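Local coordinates for protein 6-phosphogluconate dehydrogenase, NAD-binding (Mycolicibacterium smegmatis MC2 155, PDB 6SMT) that reduces imines to amines with S-selectivity, binding NADPH as the cofactor that supplies the hydride, at residues S67-V72 with T95-S100; T14-G19 with A61-A66; R120-A125 with Q146-E151; A79-L84 with R108-L113. All blocks are in the same frame, centred on the assembly; numbering follows the deposited sequence. Where two conformers were deposited one is given.

Contact 1: S67-V72 with T95-S100; sequences SDLALV and TVIGLS. With NDP (NADPH dihydro-nicotinamide-adenine-dinucleotide phosphate), chain L.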
# COMPACT_ATOMS: atom_id res chain seq x y z
N SER B 67 36.03 17.81 4.63
CA SER B 67 34.91 18.50 4.01
C SER B 67 34.15 19.46 4.92
O SER B 67 34.13 19.28 6.13
CB SER B 67 33.92 17.48 3.43
OG SER B 67 34.56 16.50 2.59
N ASP B 68 33.41 20.34 4.32
CA ASP B 68 32.55 21.27 5.09
C ASP B 68 31.27 20.57 5.54
O ASP B 68 30.73 20.97 6.58
CB ASP B 68 32.19 22.48 4.25
CG ASP B 68 33.39 23.35 3.91
OD1 ASP B 68 34.34 23.33 4.68
OD2 ASP B 68 33.26 24.06 2.93
N LEU B 69 30.88 19.49 4.88
CA LEU B 69 29.57 18.80 5.05
C LEU B 69 29.81 17.34 5.04
O LEU B 69 30.44 16.86 4.09
CB LEU B 69 28.66 19.23 3.91
CG LEU B 69 27.28 18.60 3.89
CD1 LEU B 69 26.48 19.05 5.10
CD2 LEU B 69 26.51 18.98 2.64
N ALA B 70 29.30 16.61 6.02
CA ALA B 70 29.42 15.17 6.14
C ALA B 70 28.02 14.52 6.19
O ALA B 70 27.22 14.99 6.99
CB ALA B 70 30.20 14.71 7.33
N LEU B 71 27.76 13.58 5.30
CA LEU B 71 26.50 12.82 5.29
C LEU B 71 26.76 11.46 5.88
O LEU B 71 27.73 10.78 5.42
CB LEU B 71 25.97 12.66 3.86
CG LEU B 71 25.92 13.93 3.05
CD1 LEU B 71 25.33 13.65 1.66
CD2 LEU B 71 25.17 15.05 3.72
N VAL B 72 25.98 11.01 6.86
CA VAL B 72 26.16 9.69 7.49
C VAL B 72 24.99 8.77 7.13
O VAL B 72 23.87 9.03 7.53
CB VAL B 72 26.37 9.79 9.00
CG1 VAL B 72 26.78 8.45 9.51
CG2 VAL B 72 27.36 10.90 9.39
N THR B 95 29.45 20.73 9.41
CA THR B 95 28.03 20.31 9.46
C THR B 95 27.95 18.83 9.21
O THR B 95 28.54 18.33 8.25
CB THR B 95 27.20 21.02 8.37
OG1 THR B 95 27.27 22.42 8.69
CG2 THR B 95 25.74 20.59 8.41
N VAL B 96 27.21 18.10 10.05
CA VAL B 96 26.99 16.65 9.87
C VAL B 96 25.49 16.52 9.60
O VAL B 96 24.66 17.15 10.29
CB VAL B 96 27.31 15.89 11.16
CG1 VAL B 96 26.88 14.45 11.07
CG2 VAL B 96 28.81 16.01 11.44
N ILE B 97 25.12 15.74 8.58
CA ILE B 97 23.71 15.42 8.33
C ILE B 97 23.56 13.92 8.49
O ILE B 97 24.14 13.12 7.74
CB ILE B 97 23.24 15.89 6.95
CG1 ILE B 97 23.47 17.40 6.84
CG2 ILE B 97 21.80 15.51 6.73
CD1 ILE B 97 22.97 18.00 5.52
N GLY B 98 22.69 13.51 9.40
CA GLY B 98 22.34 12.11 9.57
C GLY B 98 21.34 11.75 8.51
O GLY B 98 20.35 12.45 8.37
N LEU B 99 21.60 10.71 7.77
CA LEU B 99 20.67 10.17 6.75
C LEU B 99 20.49 8.70 7.03
O LEU B 99 20.51 7.87 6.09
CB LEU B 99 21.21 10.45 5.32
CG LEU B 99 21.28 11.89 4.95
CD1 LEU B 99 21.96 12.00 3.57
CD2 LEU B 99 19.95 12.58 4.92
N SER B 100 20.29 8.29 8.24
CA SER B 100 20.20 6.90 8.67
C SER B 100 18.90 6.71 9.43
O SER B 100 18.67 7.41 10.45
CB SER B 100 21.41 6.54 9.56
OG SER B 100 22.64 6.80 8.83
PA NDP L . 22.04 -0.49 5.26
O1A NDP L . 20.86 0.10 5.98
O2A NDP L . 22.07 -1.96 4.96
O5B NDP L . 23.36 -0.06 6.02
C5B NDP L . 24.61 -0.54 5.49
C4B NDP L . 25.68 0.47 5.81
O4B NDP L . 25.80 0.65 7.25
C3B NDP L . 27.07 -0.01 5.34
O3B NDP L . 27.88 1.09 4.98
C2B NDP L . 27.59 -0.67 6.60
O2B NDP L . 29.00 -0.81 6.74
C1B NDP L . 27.15 0.37 7.60
N9A NDP L . 27.17 -0.08 8.99
C8A NDP L . 26.37 -1.01 9.61
N7A NDP L . 26.64 -1.16 10.88
C5A NDP L . 27.70 -0.30 11.13
C6A NDP L . 28.49 -0.02 12.27
N6A NDP L . 28.26 -0.53 13.48
N1A NDP L . 29.48 0.89 12.13
C2A NDP L . 29.70 1.46 10.94
N3A NDP L . 29.04 1.25 9.79
C4A NDP L . 28.07 0.35 9.95
O3 NDP L . 22.33 0.21 3.85
PN NDP L . 21.62 1.13 2.81
O1N NDP L . 22.66 1.76 2.00
O2N NDP L . 20.57 0.35 2.10
O5D NDP L . 20.81 2.22 3.68
C5D NDP L . 21.50 3.19 4.45
C4D NDP L . 20.44 4.00 5.17
O4D NDP L . 19.65 4.68 4.16
C3D NDP L . 19.46 3.21 6.05
O3D NDP L . 19.19 3.87 7.28
C2D NDP L . 18.22 3.16 5.19
O2D NDP L . 16.99 3.02 5.90
C1D NDP L . 18.27 4.44 4.40
N1N NDP L . 17.58 4.37 3.10
C2N NDP L . 17.91 3.40 2.19
C3N NDP L . 17.24 3.26 1.02
C7N NDP L . 17.57 2.21 0.04
O7N NDP L . 16.84 2.16 -0.98
N7N NDP L . 18.59 1.38 0.20
C4N NDP L . 16.13 4.13 0.71
C5N NDP L . 15.87 5.19 1.67
C6N NDP L . 16.58 5.31 2.77
P2B NDP L . 29.69 -2.08 6.00
O1X NDP L . 31.11 -2.12 6.64
O2X NDP L . 28.88 -3.31 6.40
O3X NDP L . 29.69 -1.89 4.54
O HOH W 1 29.83 23.32 7.24
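V72 O, at the C-terminal end of a parallel strand pair in the Rossmann-fold sheet, takes two donors from the facing segment. L99 N lies 2.8 Å from V72 O, and S100 OG, 2.9 Å from V72 O, comes in well above the carbonyl plane, on the face opposite to L99 N. The same hydroxyl also meets V74 N, the amide of an NADPH-binding residue, so S100 ties both strand ends together beside the cofactor. Upstream, strands 69-72 and 95-98 exchange parallel bonds: T95 N to D68 O, A70 N to T95 O, I97 N to A70 O (2.7 Å, 169° at the hydrogen) and V72 N to I97 O. At the N-terminal end of the pair, a water donates to D68 O and meets T95 OG1, itself bonded to H152. Helix 146-156 covers the face carrying L69, L71, T95 and I97. L71 lies alongside I97, CD2 of L71 3.9 Å from CB of I97. On the other face, beneath helix 77-87, V72 CG2 touches V96 CG1. L69 has CG anti to its backbone N (chi1 178°), which brings CD1 over to the neighbouring strand's side chains, 3.7 Å from both T95 CG2 and I97 CD1.

Contact 2: T14-G19 with A61-A66; sequences TVLGLG and AAAIAA. With NDP (NADPH dihydro-nicotinamide-adenine-dinucleotide phosphate), chain L.
The first strand of the Rossmann fold, which runs into the glycine-rich turn G17-L18-G19 at the NADPH, packs here through T14 and L16 against A63 and I64 of helix 60-65. Strand and helix run roughly antiparallel, at 149°, with their axes 8.2 Å apart. One side-chain bond joins them: T14 OG1 donates to A63 O over 2.7 Å. The hydroxyl stands above the plane of that carbonyl, while A66 N approaches A63 O from the opposite face, so a single oxygen serves two donors. T14 OG1 is also bonded to S67 OG. With chi1 at -68°, T14 turns its methyl anti to the backbone N and lays CG2 3.7 Å from A63 CB. L16 meets I64 at about a right angle, CD1 lying 3.8 Å from I64 CG1, and its other methyl, CD2, reaches A63 CB more loosely. Where the strand ends, the amides of L18 and G19 make weak bonds to ribose oxygen O3B of the cofactor; L18 N is also bonded to N40 OD1. G19 is the N-cap of helix 20-31. Strand 12-16 lies between strands 35-39 and 69-72; V15 faces helix 20-31 on the other side of the sheet, while A63 also touches W39 and I64 touches A70.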
# COMPACT_ATOMS: atom_id res chain seq x y z
N THR B 14 31.61 14.89 2.36
CA THR B 14 32.03 13.56 2.77
C THR B 14 30.80 12.67 2.90
O THR B 14 29.77 13.13 3.43
CB THR B 14 32.78 13.53 4.09
OG1 THR B 14 34.03 14.19 3.82
CG2 THR B 14 33.08 12.16 4.61
N VAL B 15 30.85 11.46 2.38
CA VAL B 15 29.82 10.42 2.64
C VAL B 15 30.46 9.35 3.48
O VAL B 15 31.44 8.75 3.09
CB VAL B 15 29.23 9.85 1.35
CG1 VAL B 15 28.14 8.87 1.69
CG2 VAL B 15 28.66 10.95 0.47
N LEU B 16 29.88 9.05 4.63
CA LEU B 16 30.24 7.97 5.56
C LEU B 16 29.13 6.92 5.46
O LEU B 16 27.98 7.21 5.85
CB LEU B 16 30.45 8.45 6.98
CG LEU B 16 31.50 9.54 7.13
CD1 LEU B 16 30.92 10.91 7.28
CD2 LEU B 16 32.48 9.30 8.29
N GLY B 17 29.48 5.75 4.97
CA GLY B 17 28.58 4.66 4.75
C GLY B 17 28.36 4.43 3.28
O GLY B 17 27.87 5.33 2.56
N LEU B 18 28.84 3.28 2.77
CA LEU B 18 28.89 2.95 1.34
C LEU B 18 28.13 1.68 1.08
O LEU B 18 28.55 0.86 0.20
CB LEU B 18 30.35 2.96 0.79
CG LEU B 18 31.11 4.24 1.02
CD1 LEU B 18 32.54 4.08 0.47
CD2 LEU B 18 30.44 5.43 0.34
N GLY B 19 27.02 1.44 1.76
CA GLY B 19 26.02 0.50 1.24
C GLY B 19 25.39 1.05 -0.02
O GLY B 19 25.82 2.04 -0.54
N ALA B 61 37.41 10.32 11.35
CA ALA B 61 37.94 11.66 11.62
C ALA B 61 38.55 12.28 10.37
O ALA B 61 38.31 13.42 10.07
CB ALA B 61 39.00 11.54 12.71
N ALA B 62 39.38 11.54 9.65
CA ALA B 62 40.01 12.08 8.43
C ALA B 62 38.96 12.36 7.34
O ALA B 62 39.05 13.41 6.69
CB ALA B 62 41.06 11.14 7.90
N ALA B 63 37.95 11.52 7.28
CA ALA B 63 36.86 11.73 6.30
C ALA B 63 36.12 13.04 6.61
O ALA B 63 35.91 13.82 5.69
CB ALA B 63 35.97 10.52 6.31
N ILE B 64 35.68 13.21 7.83
CA ILE B 64 34.91 14.41 8.23
C ILE B 64 35.79 15.66 8.11
O ILE B 64 35.38 16.68 7.58
CB ILE B 64 34.27 14.19 9.60
CG1 ILE B 64 33.16 13.15 9.44
CG2 ILE B 64 33.76 15.50 10.15
CD1 ILE B 64 32.59 12.72 10.71
N ALA B 65 37.07 15.54 8.51
CA ALA B 65 37.95 16.73 8.42
C ALA B 65 38.21 17.17 7.01
O ALA B 65 38.63 18.35 6.82
CB ALA B 65 39.26 16.41 9.13
N ALA B 66 37.97 16.34 5.99
CA ALA B 66 38.23 16.67 4.59
C ALA B 66 37.22 17.67 4.02
O ALA B 66 37.49 18.28 2.97
CB ALA B 66 38.26 15.44 3.79
PA NDP L . 22.04 -0.49 5.26
O1A NDP L . 20.86 0.10 5.98
O2A NDP L . 22.07 -1.96 4.96
O5B NDP L . 23.36 -0.06 6.02
C5B NDP L . 24.61 -0.54 5.49
C4B NDP L . 25.68 0.47 5.81
O4B NDP L . 25.80 0.65 7.25
C3B NDP L . 27.07 -0.01 5.34
O3B NDP L . 27.88 1.09 4.98
C2B NDP L . 27.59 -0.67 6.60
O2B NDP L . 29.00 -0.81 6.74
C1B NDP L . 27.15 0.37 7.60
N9A NDP L . 27.17 -0.08 8.99
C8A NDP L . 26.37 -1.01 9.61
N7A NDP L . 26.64 -1.16 10.88
C5A NDP L . 27.70 -0.30 11.13
C6A NDP L . 28.49 -0.02 12.27
N6A NDP L . 28.26 -0.53 13.48
N1A NDP L . 29.48 0.89 12.13
C2A NDP L . 29.70 1.46 10.94
N3A NDP L . 29.04 1.25 9.79
C4A NDP L . 28.07 0.35 9.95
O3 NDP L . 22.33 0.21 3.85
PN NDP L . 21.62 1.13 2.81
O1N NDP L . 22.66 1.76 2.00
O2N NDP L . 20.57 0.35 2.10
O5D NDP L . 20.81 2.22 3.68
C5D NDP L . 21.50 3.19 4.45
C4D NDP L . 20.44 4.00 5.17
O4D NDP L . 19.65 4.68 4.16
C3D NDP L . 19.46 3.21 6.05
O3D NDP L . 19.19 3.87 7.28
C2D NDP L . 18.22 3.16 5.19
O2D NDP L . 16.99 3.02 5.90
C1D NDP L . 18.27 4.44 4.40
N1N NDP L . 17.58 4.37 3.10
C2N NDP L . 17.91 3.40 2.19
C3N NDP L . 17.24 3.26 1.02
C7N NDP L . 17.57 2.21 0.04
O7N NDP L . 16.84 2.16 -0.98
N7N NDP L . 18.59 1.38 0.20
C4N NDP L . 16.13 4.13 0.71
C5N NDP L . 15.87 5.19 1.67
C6N NDP L . 16.58 5.31 2.77
P2B NDP L . 29.69 -2.08 6.00
O1X NDP L . 31.11 -2.12 6.64
O2X NDP L . 28.88 -3.31 6.40
O3X NDP L . 29.69 -1.89 4.54

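Contact 3: R120-A125 with Q146-E151; sequences RYLDGA and QALFDE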
# COMPACT_ATOMS: atom_id res chain seq x y z
N ARG B 120 27.62 21.24 13.82
CA ARG B 120 26.22 21.64 13.50
C ARG B 120 25.57 20.35 12.98
O ARG B 120 26.32 19.50 12.44
CB ARG B 120 26.36 22.81 12.51
CG ARG B 120 26.80 24.11 13.20
CD ARG B 120 26.73 25.34 12.33
NE ARG B 120 27.55 25.18 11.17
CZ ARG B 120 27.48 25.92 10.07
NH1 ARG B 120 26.55 26.85 9.99
NH2 ARG B 120 28.31 25.71 9.07
N TYR B 121 24.27 20.17 13.21
CA TYR B 121 23.61 18.93 12.76
C TYR B 121 22.31 19.24 12.09
O TYR B 121 21.50 20.01 12.62
CB TYR B 121 23.35 18.00 13.96
CG TYR B 121 22.79 16.66 13.59
CD1 TYR B 121 23.57 15.69 13.02
CD2 TYR B 121 21.49 16.36 13.84
CE1 TYR B 121 23.06 14.46 12.71
CE2 TYR B 121 20.96 15.11 13.58
CZ TYR B 121 21.73 14.16 12.94
OH TYR B 121 21.24 12.91 12.64
N LEU B 122 22.05 18.56 10.98
CA LEU B 122 20.68 18.42 10.44
C LEU B 122 20.36 16.94 10.49
O LEU B 122 21.25 16.11 10.21
CB LEU B 122 20.48 18.91 9.02
CG LEU B 122 20.73 20.37 8.83
CD1 LEU B 122 20.74 20.69 7.33
CD2 LEU B 122 19.67 21.19 9.53
N ASP B 123 19.12 16.55 10.72
CA ASP B 123 18.68 15.16 10.53
C ASP B 123 17.92 15.08 9.23
O ASP B 123 17.16 16.02 8.89
CB ASP B 123 17.76 14.69 11.67
CG ASP B 123 17.71 13.15 11.66
OD1 ASP B 123 18.81 12.53 11.77
OD2 ASP B 123 16.58 12.56 11.41
N GLY B 124 18.11 14.03 8.46
CA GLY B 124 17.39 13.86 7.21
C GLY B 124 16.90 12.44 7.02
O GLY B 124 17.34 11.54 7.71
N ALA B 125 15.87 12.30 6.22
CA ALA B 125 15.24 11.03 5.92
C ALA B 125 15.01 10.97 4.41
O ALA B 125 14.29 11.81 3.84
CB ALA B 125 13.96 10.87 6.65
N GLN B 146 16.80 26.15 10.47
CA GLN B 146 16.43 26.56 9.10
C GLN B 146 17.60 27.17 8.38
O GLN B 146 17.87 26.81 7.23
CB GLN B 146 15.22 27.48 9.05
CG GLN B 146 14.69 27.62 7.63
CD GLN B 146 13.40 28.42 7.58
OE1 GLN B 146 12.96 28.98 8.60
NE2 GLN B 146 12.82 28.51 6.39
N ALA B 147 18.37 27.99 9.04
CA ALA B 147 19.49 28.66 8.36
C ALA B 147 20.54 27.67 7.95
O ALA B 147 21.23 27.91 6.96
CB ALA B 147 20.12 29.64 9.34
N LEU B 148 20.70 26.59 8.71
CA LEU B 148 21.73 25.57 8.40
C LEU B 148 21.26 24.78 7.19
O LEU B 148 22.06 24.48 6.25
CB LEU B 148 21.92 24.70 9.64
CG LEU B 148 22.92 23.58 9.49
CD1 LEU B 148 24.28 24.20 9.27
CD2 LEU B 148 22.90 22.75 10.77
N PHE B 149 19.98 24.41 7.11
CA PHE B 149 19.43 23.83 5.89
C PHE B 149 19.68 24.77 4.69
O PHE B 149 20.12 24.34 3.66
CB PHE B 149 17.95 23.53 6.09
CG PHE B 149 17.27 23.11 4.83
CD1 PHE B 149 17.39 21.81 4.33
CD2 PHE B 149 16.46 23.99 4.16
CE1 PHE B 149 16.77 21.44 3.15
CE2 PHE B 149 15.81 23.64 3.02
CZ PHE B 149 16.00 22.38 2.48
N ASP B 150 19.37 26.04 4.87
CA ASP B 150 19.53 26.99 3.75
C ASP B 150 21.01 27.07 3.32
O ASP B 150 21.25 27.20 2.09
CB ASP B 150 19.01 28.37 4.17
CG ASP B 150 17.52 28.34 4.44
OD1 ASP B 150 16.75 27.54 3.84
OD2 ASP B 150 17.08 29.23 5.18
N GLU B 151 21.93 27.03 4.23
CA GLU B 151 23.40 27.09 3.99
C GLU B 151 23.81 25.97 3.05
O GLU B 151 24.70 26.17 2.18
CB GLU B 151 24.20 27.05 5.28
CG GLU B 151 25.70 26.92 5.11
CD GLU B 151 26.50 26.97 6.41
OE1 GLU B 151 25.90 27.34 7.48
OE2 GLU B 151 27.70 26.65 6.35
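R120 grips E151 end-on through two nitrogens, one to each carboxylate oxygen, in one of its two modelled conformers; this salt bridge and the methyl over the guanidinium may not persist in the other. NH1 of R120 lies 2.6 Å from OE1 of E151, and NH2 of R120 lies 2.9 Å from OE2 of E151. Both oxygens are met on their syn side, yet the guanidinium and carboxylate planes are turned 45° against each other, so each bond leaves the flat groups at a tilt and the NH1 bond is bent to 141°. CD1 of L148 sits over one face of the guanidinium, 3.6 Å from R120 NH1 and offset toward the rim. R120 reaches over this methyl by a bend in its chain at chi3, whereas E151, extended beyond CG, reaches out from the helix to the guanidinium. The second methyl of L148, CD2, nestles 3.8 Å from L122 CG and 3.6 Å from Y121 O. L148 and L122 interleave, their chains running in opposite senses, and L122 CD1 lies 3.7 Å from F149 CA. The F149 ring turns off from the strand to meet the rings of F142 and W164. Y121 OH donates to the anti lone pair of D123 OD1 over 2.6 Å. Helix 146-156 crosses strand 120-126 at 82° on one face of the Rossmann-type sheet of the NADPH-binding domain; neighbouring strand 95-98 offers T95 to R120 and L148 and I97 to L122, while Y121, on the opposite face, packs on helix 104-116.

Contact 4: A79-L84 with R108-L113; sequences AVDAIL and RRTAKL. With NDP (NADPH dihydro-nicotinamide-adenine-dinucleotide phosphate), chain L.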
# COMPACT_ATOMS: atom_id res chain seq x y z
N ALA B 79 24.95 2.84 14.71
CA ALA B 79 26.10 2.94 13.79
C ALA B 79 26.48 4.37 13.62
O ALA B 79 27.69 4.70 13.64
CB ALA B 79 25.74 2.29 12.50
N VAL B 80 25.55 5.32 13.38
CA VAL B 80 25.92 6.74 13.28
C VAL B 80 26.76 7.18 14.48
O VAL B 80 27.77 7.83 14.27
CB VAL B 80 24.67 7.64 13.16
CG1 VAL B 80 25.00 9.12 13.21
CG2 VAL B 80 23.93 7.34 11.87
N ASP B 81 26.25 6.86 15.67
CA ASP B 81 26.87 7.40 16.89
C ASP B 81 28.24 6.73 17.10
O ASP B 81 29.17 7.44 17.55
CB ASP B 81 25.94 7.21 18.06
CG ASP B 81 24.68 8.09 17.95
OD1 ASP B 81 24.65 9.04 17.09
OD2 ASP B 81 23.76 7.92 18.81
N ALA B 82 28.39 5.48 16.69
CA ALA B 82 29.72 4.82 16.78
C ALA B 82 30.70 5.51 15.80
O ALA B 82 31.93 5.71 16.14
CB ALA B 82 29.60 3.36 16.49
N ILE B 83 30.26 5.89 14.61
CA ILE B 83 31.12 6.59 13.64
C ILE B 83 31.46 7.97 14.18
O ILE B 83 32.64 8.37 14.12
CB ILE B 83 30.43 6.64 12.28
CG1 ILE B 83 30.33 5.25 11.69
CG2 ILE B 83 31.08 7.64 11.34
CD1 ILE B 83 29.30 5.18 10.53
N LEU B 84 30.52 8.72 14.70
CA LEU B 84 30.80 10.07 15.19
C LEU B 84 31.70 9.95 16.43
O LEU B 84 32.61 10.81 16.54
CB LEU B 84 29.47 10.75 15.53
CG LEU B 84 28.64 11.09 14.30
CD1 LEU B 84 27.28 11.63 14.77
CD2 LEU B 84 29.33 12.08 13.37
N ARG B 108 17.54 13.33 17.84
CA ARG B 108 17.84 14.40 18.84
C ARG B 108 19.11 14.04 19.62
O ARG B 108 19.91 14.92 19.88
CB ARG B 108 16.63 14.55 19.76
CG ARG B 108 15.36 15.08 19.12
CD ARG B 108 14.13 15.04 20.07
NE ARG B 108 12.91 15.35 19.36
CZ ARG B 108 11.93 14.57 19.19
NH1 ARG B 108 11.82 13.43 19.89
NH2 ARG B 108 10.95 15.01 18.44
N ARG B 109 19.32 12.79 19.92
CA ARG B 109 20.52 12.36 20.65
C ARG B 109 21.72 12.63 19.80
O ARG B 109 22.76 13.15 20.29
CB ARG B 109 20.42 10.88 20.98
CG ARG B 109 21.54 10.40 21.90
CD ARG B 109 21.68 8.91 21.98
NE ARG B 109 20.52 8.24 22.49
CZ ARG B 109 20.52 6.95 22.75
NH1 ARG B 109 21.60 6.21 22.54
NH2 ARG B 109 19.43 6.37 23.21
N THR B 110 21.67 12.23 18.54
CA THR B 110 22.81 12.46 17.65
C THR B 110 23.07 13.97 17.47
O THR B 110 24.23 14.39 17.42
CB THR B 110 22.55 11.74 16.29
OG1 THR B 110 22.45 10.33 16.54
CG2 THR B 110 23.67 12.01 15.32
N ALA B 111 22.03 14.80 17.38
CA ALA B 111 22.20 16.26 17.29
C ALA B 111 23.04 16.77 18.46
O ALA B 111 23.96 17.54 18.25
CB ALA B 111 20.86 16.91 17.24
N LYS B 112 22.76 16.23 19.65
CA LYS B 112 23.49 16.72 20.82
C LYS B 112 24.90 16.16 20.81
O LYS B 112 25.85 16.94 21.20
CB LYS B 112 22.76 16.35 22.10
CG LYS B 112 21.48 17.15 22.34
CD LYS B 112 20.83 16.94 23.68
CE LYS B 112 19.50 17.65 23.83
NZ LYS B 112 18.41 16.90 23.15
N LEU B 113 25.14 14.95 20.37
CA LEU B 113 26.52 14.43 20.24
C LEU B 113 27.34 15.31 19.32
O LEU B 113 28.51 15.65 19.61
CB LEU B 113 26.55 12.98 19.76
CG LEU B 113 25.93 11.98 20.73
CD1 LEU B 113 25.95 10.57 20.16
CD2 LEU B 113 26.65 12.04 22.08
PA NDP L . 22.04 -0.49 5.26
O1A NDP L . 20.86 0.10 5.98
O2A NDP L . 22.07 -1.96 4.96
O5B NDP L . 23.36 -0.06 6.02
C5B NDP L . 24.61 -0.54 5.49
C4B NDP L . 25.68 0.47 5.81
O4B NDP L . 25.80 0.65 7.25
C3B NDP L . 27.07 -0.01 5.34
O3B NDP L . 27.88 1.09 4.98
C2B NDP L . 27.59 -0.67 6.60
O2B NDP L . 29.00 -0.81 6.74
C1B NDP L . 27.15 0.37 7.60
N9A NDP L . 27.17 -0.08 8.99
C8A NDP L . 26.37 -1.01 9.61
N7A NDP L . 26.64 -1.16 10.88
C5A NDP L . 27.70 -0.30 11.13
C6A NDP L . 28.49 -0.02 12.27
N6A NDP L . 28.26 -0.53 13.48
N1A NDP L . 29.48 0.89 12.13
C2A NDP L . 29.70 1.46 10.94
N3A NDP L . 29.04 1.25 9.79
C4A NDP L . 28.07 0.35 9.95
O3 NDP L . 22.33 0.21 3.85
PN NDP L . 21.62 1.13 2.81
O1N NDP L . 22.66 1.76 2.00
O2N NDP L . 20.57 0.35 2.10
O5D NDP L . 20.81 2.22 3.68
C5D NDP L . 21.50 3.19 4.45
C4D NDP L . 20.44 4.00 5.17
O4D NDP L . 19.65 4.68 4.16
C3D NDP L . 19.46 3.21 6.05
O3D NDP L . 19.19 3.87 7.28
C2D NDP L . 18.22 3.16 5.19
O2D NDP L . 16.99 3.02 5.90
C1D NDP L . 18.27 4.44 4.40
N1N NDP L . 17.58 4.37 3.10
C2N NDP L . 17.91 3.40 2.19
C3N NDP L . 17.24 3.26 1.02
C7N NDP L . 17.57 2.21 0.04
O7N NDP L . 16.84 2.16 -0.98
N7N NDP L . 18.59 1.38 0.20
C4N NDP L . 16.13 4.13 0.71
C5N NDP L . 15.87 5.19 1.67
C6N NDP L . 16.58 5.31 2.77
P2B NDP L . 29.69 -2.08 6.00
O1X NDP L . 31.11 -2.12 6.64
O2X NDP L . 28.88 -3.31 6.40
O3X NDP L . 29.69 -1.89 4.54
O HOH W 2 21.29 8.52 18.47
O HOH W 3 24.19 6.84 21.15
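D81 and T110 supply the polar core between two nearly parallel helices, 5° apart in direction, of the nucleotide-binding domain. T110 OG1 donates to the syn lone pair of D81 OD1 over 2.6 Å. The threonine hydroxyl also meets H77 ND1 and R106 O, so several partners fix its position. Water bonding extends the network from the other carboxylate oxygen, D81 OD2. One water donates to D81 OD2 and to T110 OG1, closing a ring with the direct bond; a second donates to D81 OD2 and accepts from R109 NH1, lying in the plane at the edge of the guanidinium. The opposite charges of D81 and R109 are thus bridged by water, with D81 OD2 and R109 NH1 4.6 Å apart; R106 adds a long, weak ion pair to D81. Together these positive groups would be expected to stabilise a charged carboxylate within a largely buried interface.

Apolar contacts flank the polar centre. L113 CD1 lies 3.6 Å from D81 CG, the two side chains crossing at about a right angle. T110, with its methyl anti to the backbone N (chi1 -62°), sends CG2 toward V80 CG1 at 3.8 Å and L84 CD1 at 3.7 Å. Cofactor packing occupies another side of helix 77-87, where A79 CB stands 3.5 Å from adenine C5A of NADPH and I83 CD1 reaches C2A. Helices 77-87 and 104-116 lie side by side on one face of the sheet: V80 also touches V74 and S100 at the strand ends, and T110 and A111 rest on Y121 of strand 120-126.

All four contacts belong to one Rossmann-type nucleotide-binding domain. Contact 1 is central in its sheet; the centres of contacts 2, 3 and 4 lie about 8, 9 and 11 Å from it. Strands 12-16, 69-72, 95-98 and 120-126 stand consecutively across the sheet, so contacts 2, 1 and 3 follow one another along it, and contacts 2 and 3 are about 18 Å apart without touching. Along the chain contact 2 closes before contact 1 opens, contacts 1 and 4 interleave through the beta-alpha-beta unit 69-72, 77-87, 95-98, and contact 3 opens after both have closed. Helix 77-87 covers strands 69-72 and 95-98 on the face opposite helix 146-156. Contacts 1, 2 and 4 all reach NADPH.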